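Local coordinates for transcriptional regulator (Corynebacterium diphtheriae, PDB 3LMM), which is probably a transcriptional regulator that binds nucleic acid, with AlbA-like and helix-turn-helix-type regions, though its exact function is unknown, at residues A[137-150]-A[161-175]. Sequence-based numbering, arbitrary orientation.
Sequences AAEPIEDTSDRLRW and RAEWWEYQRAQSGFD
P140 sets its CD where the rings of W164 and W165, two neighbouring tryptophans of helix 161-171, come together. This CD lies over one face of the six-membered ring of W164, 3.7 Å from the centroid and 27° off the normal, a CH-pi contact. The same carbon meets CZ2 of W165. W164 reaches this place with CG anti to its backbone N (chi1 -168°), and CB of Q168 lies over the rim of the opposite face. E139 CA comes obliquely to CH2 of W164. This is the tight, largely buried part of the contact.

Beside it, R161 NH1 forms a salt bridge with E142 OE1 at 3.0 Å. The bond is nearly straight and lies in the guanidinium plane, but it meets the carboxylate from above. NH2 adds a weak bond to the same oxygen. R161 NE also pairs with D361, and E142 OE2 with R364, so the bridge belongs to a wider charge network. CD2 of L148 packs on CG of R161.

The outer side is looser. W150 turns its edge to the face of Y167 in an offset edge-to-face pair, centroids 5.7 Å apart. It meets W164 obliquely, completing an aromatic cluster. At the other end, exposed A138 lies beside D175.

The contact lays helix 161-171 against the loop leading into strand 149-151, which pairs with strand 156-158. On one side N77, ending helix 62-77, accepts from W164 NE1 through its backbone O. On another, helix 357-365 receives E139, P140 and R161, linking the AlbA-like region to the RecG-C-terminal-like part of the chain.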
loop_
_atom_site.group_PDB
_atom_site.type_symbol
_atom_site.label_atom_id
_atom_site.label_comp_id
_atom_site.label_asym_id
_atom_site.label_seq_id
_atom_site.Cartn_x
_atom_site.Cartn_y
_atom_site.Cartn_z
ATOM N N ALA A 137 1.743 -10.038 11.736
ATOM C CA ALA A 137 0.943 -9.407 10.695
ATOM C C ALA A 137 -0.334 -10.175 10.449
ATOM O O ALA A 137 -0.355 -11.394 10.563
ATOM C CB ALA A 137 1.744 -9.328 9.407
ATOM N N ALA A 138 -1.407 -9.476 10.103
ATOM C CA ALA A 138 -2.661 -10.173 9.852
ATOM C C ALA A 138 -2.646 -10.804 8.458
ATOM O O ALA A 138 -3.547 -11.566 8.099
ATOM C CB ALA A 138 -3.838 -9.215 10.006
ATOM N N GLU A 139 -1.611 -10.483 7.681
ATOM C CA GLU A 139 -1.433 -11.017 6.321
ATOM C C GLU A 139 0.047 -10.938 5.984
ATOM O O GLU A 139 0.772 -10.136 6.568
ATOM C CB GLU A 139 -2.226 -10.200 5.304
ATOM C CG GLU A 139 -1.886 -8.739 5.300
ATOM C CD GLU A 139 -2.778 -7.933 4.386
ATOM O OE1 GLU A 139 -2.622 -8.042 3.153
ATOM O OE2 GLU A 139 -3.642 -7.194 4.906
ATOM N N PRO A 140 0.516 -11.770 5.047
ATOM C CA PRO A 140 1.936 -11.737 4.688
ATOM C C PRO A 140 2.475 -10.357 4.339
ATOM O O PRO A 140 1.833 -9.572 3.640
ATOM C CB PRO A 140 2.034 -12.727 3.526
ATOM C CG PRO A 140 0.639 -12.787 2.987
ATOM C CD PRO A 140 -0.214 -12.746 4.230
ATOM N N ILE A 141 3.666 -10.071 4.848
ATOM C CA ILE A 141 4.328 -8.793 4.613
ATOM C C ILE A 141 5.538 -9.047 3.725
ATOM O O ILE A 141 6.521 -9.637 4.173
ATOM C CB ILE A 141 4.815 -8.159 5.947
ATOM C CG1 ILE A 141 3.657 -8.073 6.958
ATOM C CG2 ILE A 141 5.384 -6.788 5.680
ATOM C CD1 ILE A 141 2.366 -7.451 6.391
ATOM N N GLU A 142 5.463 -8.619 2.467
ATOM C CA GLU A 142 6.573 -8.803 1.537
ATOM C C GLU A 142 7.653 -7.765 1.806
ATOM O O GLU A 142 7.341 -6.620 2.123
ATOM C CB GLU A 142 6.070 -8.693 0.100
ATOM C CG GLU A 142 5.454 -9.989 -0.395
ATOM C CD GLU A 142 4.349 -9.782 -1.420
ATOM O OE1 GLU A 142 3.902 -10.795 -2.013
ATOM O OE2 GLU A 142 3.928 -8.617 -1.622
ATOM N N ASP A 143 8.919 -8.156 1.691
ATOM C CA ASP A 143 9.997 -7.216 1.966
ATOM C C ASP A 143 10.369 -6.344 0.771
ATOM O O ASP A 143 9.720 -6.384 -0.268
ATOM C CB ASP A 143 11.237 -7.949 2.479
ATOM C CG ASP A 143 11.806 -8.918 1.470
ATOM O OD1 ASP A 143 11.525 -8.772 0.265
ATOM O OD2 ASP A 143 12.554 -9.828 1.884
ATOM N N THR A 144 11.427 -5.556 0.926
ATOM C CA THR A 144 11.870 -4.648 -0.126
ATOM C C THR A 144 12.139 -5.304 -1.469
ATOM O O THR A 144 12.088 -4.641 -2.501
ATOM C CB THR A 144 13.129 -3.909 0.297
ATOM O OG1 THR A 144 14.181 -4.857 0.498
ATOM C CG2 THR A 144 12.881 -3.137 1.586
ATOM N N SER A 145 12.437 -6.599 -1.444
ATOM C CA SER A 145 12.722 -7.357 -2.658
ATOM C C SER A 145 11.528 -8.238 -3.050
ATOM O O SER A 145 11.673 -9.192 -3.821
ATOM C CB SER A 145 13.951 -8.242 -2.437
ATOM O OG SER A 145 15.086 -7.482 -2.036
ATOM N N ASP A 146 10.352 -7.911 -2.514
ATOM C CA ASP A 146 9.118 -8.658 -2.777
ATOM C C ASP A 146 9.204 -10.117 -2.366
ATOM O O ASP A 146 8.702 -10.999 -3.067
ATOM C CB ASP A 146 8.733 -8.573 -4.251
ATOM C CG ASP A 146 7.799 -7.427 -4.532
ATOM O OD1 ASP A 146 7.361 -7.285 -5.694
ATOM O OD2 ASP A 146 7.498 -6.664 -3.588
ATOM N N ARG A 147 9.843 -10.367 -1.226
ATOM C CA ARG A 147 9.974 -11.725 -0.717
ATOM C C ARG A 147 9.115 -11.867 0.529
ATOM O O ARG A 147 8.809 -10.890 1.220
ATOM C CB ARG A 147 11.434 -12.045 -0.384
ATOM C CG ARG A 147 12.415 -11.710 -1.492
ATOM C CD ARG A 147 13.870 -11.938 -1.074
ATOM N NE ARG A 147 14.196 -11.267 0.192
ATOM C CZ ARG A 147 15.417 -11.208 0.727
ATOM N NH1 ARG A 147 16.445 -11.775 0.113
ATOM N NH2 ARG A 147 15.610 -10.593 1.882
ATOM N N LEU A 148 8.731 -13.103 0.801
ATOM C CA LEU A 148 7.903 -13.425 1.939
ATOM C C LEU A 148 8.584 -14.529 2.746
ATOM O O LEU A 148 8.458 -15.707 2.427
ATOM C CB LEU A 148 6.541 -13.899 1.437
ATOM C CG LEU A 148 5.639 -14.547 2.480
ATOM C CD1 LEU A 148 5.490 -13.594 3.648
ATOM C CD2 LEU A 148 4.285 -14.873 1.871
ATOM N N ARG A 149 9.321 -14.143 3.781
ATOM C CA ARG A 149 10.012 -15.109 4.614
ATOM C C ARG A 149 9.759 -14.824 6.093
ATOM O O ARG A 149 9.360 -13.723 6.466
ATOM C CB ARG A 149 11.518 -15.101 4.289
ATOM C CG ARG A 149 12.067 -13.761 3.813
ATOM C CD ARG A 149 13.157 -13.946 2.751
ATOM N NE ARG A 149 14.441 -14.362 3.303
ATOM C CZ ARG A 149 15.388 -14.999 2.615
ATOM N NH1 ARG A 149 16.532 -15.335 3.204
ATOM N NH2 ARG A 149 15.191 -15.322 1.343
ATOM N N TRP A 150 9.971 -15.828 6.933
ATOM C CA TRP A 150 9.754 -15.672 8.364
ATOM C C TRP A 150 10.896 -16.239 9.197
ATOM O O TRP A 150 11.609 -17.122 8.747
ATOM C CB TRP A 150 8.449 -16.350 8.756
ATOM C CG TRP A 150 8.370 -17.804 8.404
ATOM C CD1 TRP A 150 9.342 -18.589 7.833
ATOM C CD2 TRP A 150 7.238 -18.652 8.598
ATOM N NE1 TRP A 150 8.874 -19.878 7.662
ATOM C CE2 TRP A 150 7.587 -19.941 8.124
ATOM C CE3 TRP A 150 5.960 -18.447 9.123
ATOM C CZ2 TRP A 150 6.706 -21.015 8.166
ATOM C CZ3 TRP A 150 5.080 -19.515 9.164
ATOM C CH2 TRP A 150 5.459 -20.789 8.686
ATOM N N ARG A 161 2.771 -18.774 0.414
ATOM C CA ARG A 161 1.510 -18.341 1.000
ATOM C C ARG A 161 0.719 -19.524 1.549
ATOM O O ARG A 161 0.097 -19.435 2.611
ATOM C CB ARG A 161 0.672 -17.596 -0.039
ATOM C CG ARG A 161 1.072 -16.150 -0.234
ATOM C CD ARG A 161 0.076 -15.441 -1.120
ATOM N NE ARG A 161 0.177 -14.002 -0.975
ATOM C CZ ARG A 161 1.254 -13.299 -1.293
ATOM N NH1 ARG A 161 1.267 -11.988 -1.120
ATOM N NH2 ARG A 161 2.318 -13.906 -1.790
ATOM N N ALA A 162 0.758 -20.627 0.806
ATOM C CA ALA A 162 0.064 -21.862 1.165
ATOM C C ALA A 162 0.358 -22.297 2.593
ATOM O O ALA A 162 -0.565 -22.601 3.360
ATOM C CB ALA A 162 0.464 -22.970 0.204
ATOM N N GLU A 163 1.646 -22.334 2.941
ATOM C CA GLU A 163 2.068 -22.735 4.279
ATOM C C GLU A 163 1.799 -21.583 5.240
ATOM O O GLU A 163 1.210 -21.780 6.297
ATOM C CB GLU A 163 3.566 -23.100 4.306
ATOM C CG GLU A 163 3.972 -24.107 5.411
ATOM C CD GLU A 163 5.500 -24.318 5.519
ATOM O OE1 GLU A 163 6.194 -24.407 4.473
ATOM O OE2 GLU A 163 6.016 -24.425 6.658
ATOM N N TRP A 164 2.194 -20.373 4.864
ATOM C CA TRP A 164 1.978 -19.250 5.759
ATOM C C TRP A 164 0.570 -19.150 6.335
ATOM O O TRP A 164 0.395 -18.893 7.537
ATOM C CB TRP A 164 2.274 -17.927 5.085
ATOM C CG TRP A 164 2.327 -16.829 6.095
ATOM C CD1 TRP A 164 3.399 -16.473 6.839
ATOM C CD2 TRP A 164 1.256 -15.955 6.483
ATOM N NE1 TRP A 164 3.076 -15.427 7.664
ATOM C CE2 TRP A 164 1.764 -15.088 7.468
ATOM C CE3 TRP A 164 -0.079 -15.818 6.091
ATOM C CZ2 TRP A 164 0.988 -14.098 8.072
ATOM C CZ3 TRP A 164 -0.852 -14.832 6.692
ATOM C CH2 TRP A 164 -0.312 -13.984 7.671
ATOM N N TRP A 165 -0.438 -19.325 5.490
ATOM C CA TRP A 165 -1.797 -19.207 5.975
ATOM C C TRP A 165 -2.259 -20.326 6.883
ATOM O O TRP A 165 -2.817 -20.052 7.946
ATOM C CB TRP A 165 -2.768 -19.023 4.816
ATOM C CG TRP A 165 -2.715 -17.638 4.275
ATOM C CD1 TRP A 165 -2.105 -17.232 3.126
ATOM C CD2 TRP A 165 -3.255 -16.457 4.879
ATOM N NE1 TRP A 165 -2.234 -15.872 2.972
ATOM C CE2 TRP A 165 -2.936 -15.372 4.035
ATOM C CE3 TRP A 165 -3.978 -16.210 6.050
ATOM C CZ2 TRP A 165 -3.314 -14.056 4.327
ATOM C CZ3 TRP A 165 -4.357 -14.903 6.345
ATOM C CH2 TRP A 165 -4.023 -13.840 5.484
ATOM N N GLU A 166 -2.031 -21.580 6.502
ATOM C CA GLU A 166 -2.483 -22.661 7.372
ATOM C C GLU A 166 -1.944 -22.430 8.774
ATOM O O GLU A 166 -2.593 -22.787 9.757
ATOM C CB GLU A 166 -2.033 -24.029 6.856
ATOM C CG GLU A 166 -0.549 -24.293 6.893
ATOM C CD GLU A 166 -0.221 -25.757 6.650
ATOM O OE1 GLU A 166 0.730 -26.047 5.879
ATOM O OE2 GLU A 166 -0.922 -26.615 7.233
ATOM N N TYR A 167 -0.767 -21.810 8.854
ATOM C CA TYR A 167 -0.142 -21.516 10.132
ATOM C C TYR A 167 -0.792 -20.314 10.773
ATOM O O TYR A 167 -0.979 -20.288 11.984
ATOM C CB TYR A 167 1.372 -21.308 9.961
ATOM C CG TYR A 167 2.161 -22.568 10.269
ATOM C CD1 TYR A 167 2.389 -22.959 11.589
ATOM C CD2 TYR A 167 2.571 -23.434 9.245
ATOM C CE1 TYR A 167 2.996 -24.179 11.893
ATOM C CE2 TYR A 167 3.182 -24.668 9.536
ATOM C CZ TYR A 167 3.383 -25.030 10.867
ATOM O OH TYR A 167 3.944 -26.252 11.172
ATOM N N GLN A 168 -1.150 -19.320 9.968
ATOM C CA GLN A 168 -1.808 -18.133 10.514
ATOM C C GLN A 168 -3.168 -18.558 11.091
ATOM O O GLN A 168 -3.473 -18.272 12.256
ATOM C CB GLN A 168 -1.937 -17.062 9.421
ATOM C CG GLN A 168 -3.324 -16.550 9.111
ATOM C CD GLN A 168 -3.954 -15.740 10.237
ATOM O OE1 GLN A 168 -3.310 -14.866 10.833
ATOM N NE2 GLN A 168 -5.225 -16.009 10.517
ATOM N N ARG A 169 -3.961 -19.277 10.297
ATOM C CA ARG A 169 -5.259 -19.776 10.749
ATOM C C ARG A 169 -5.108 -20.503 12.072
ATOM O O ARG A 169 -5.890 -20.306 12.995
ATOM C CB ARG A 169 -5.817 -20.765 9.731
ATOM C CG ARG A 169 -6.104 -20.143 8.405
ATOM C CD ARG A 169 -6.313 -21.170 7.321
ATOM N NE ARG A 169 -6.584 -20.491 6.064
ATOM C CZ ARG A 169 -6.022 -20.813 4.907
ATOM N NH1 ARG A 169 -5.150 -21.812 4.845
ATOM N NH2 ARG A 169 -6.330 -20.129 3.813
ATOM N N ALA A 170 -4.092 -21.358 12.137
ATOM C CA ALA A 170 -3.827 -22.158 13.324
ATOM C C ALA A 170 -3.390 -21.374 14.555
ATOM O O ALA A 170 -4.109 -21.327 15.550
ATOM C CB ALA A 170 -2.804 -23.211 13.012
ATOM N N GLN A 171 -2.224 -20.755 14.504
ATOM C CA GLN A 171 -1.777 -20.050 15.675
ATOM C C GLN A 171 -1.676 -18.544 15.562
ATOM O O GLN A 171 -0.613 -17.978 15.787
ATOM C CB GLN A 171 -0.444 -20.637 16.118
ATOM C CG GLN A 171 0.575 -20.714 15.027
ATOM C CD GLN A 171 1.760 -21.572 15.403
ATOM O OE1 GLN A 171 1.644 -22.793 15.534
ATOM N NE2 GLN A 171 2.911 -20.932 15.608
ATOM N N SER A 172 -2.777 -17.884 15.227
ATOM C CA SER A 172 -2.776 -16.424 15.107
ATOM C C SER A 172 -4.175 -15.832 15.247
ATOM O O SER A 172 -5.144 -16.546 15.518
ATOM C CB SER A 172 -2.183 -15.989 13.759
ATOM O OG SER A 172 -0.763 -15.935 13.794
ATOM N N GLY A 173 -4.264 -14.517 15.065
ATOM C CA GLY A 173 -5.538 -13.827 15.170
ATOM C C GLY A 173 -6.580 -14.428 14.253
ATOM O O GLY A 173 -6.290 -15.342 13.479
ATOM N N PHE A 174 -7.807 -13.931 14.322
ATOM C CA PHE A 174 -8.833 -14.491 13.466
ATOM C C PHE A 174 -9.086 -13.653 12.221
ATOM O O PHE A 174 -9.483 -12.489 12.309
ATOM C CB PHE A 174 -10.133 -14.681 14.257
ATOM C CG PHE A 174 -11.266 -15.225 13.435
ATOM C CD1 PHE A 174 -11.135 -16.437 12.757
ATOM C CD2 PHE A 174 -12.436 -14.491 13.282
ATOM C CE1 PHE A 174 -12.148 -16.907 11.931
ATOM C CE2 PHE A 174 -13.453 -14.947 12.462
ATOM C CZ PHE A 174 -13.310 -16.156 11.781
ATOM N N ASP A 175 -8.818 -14.238 11.056
ATOM C CA ASP A 175 -9.062 -13.548 9.790
ATOM C C ASP A 175 -10.291 -14.180 9.195
ATOM O O ASP A 175 -10.210 -15.198 8.513
ATOM C CB ASP A 175 -7.895 -13.703 8.816
ATOM C CG ASP A 175 -6.750 -12.781 9.142
ATOM O OD1 ASP A 175 -7.007 -11.707 9.740
ATOM O OD2 ASP A 175 -5.596 -13.119 8.785
#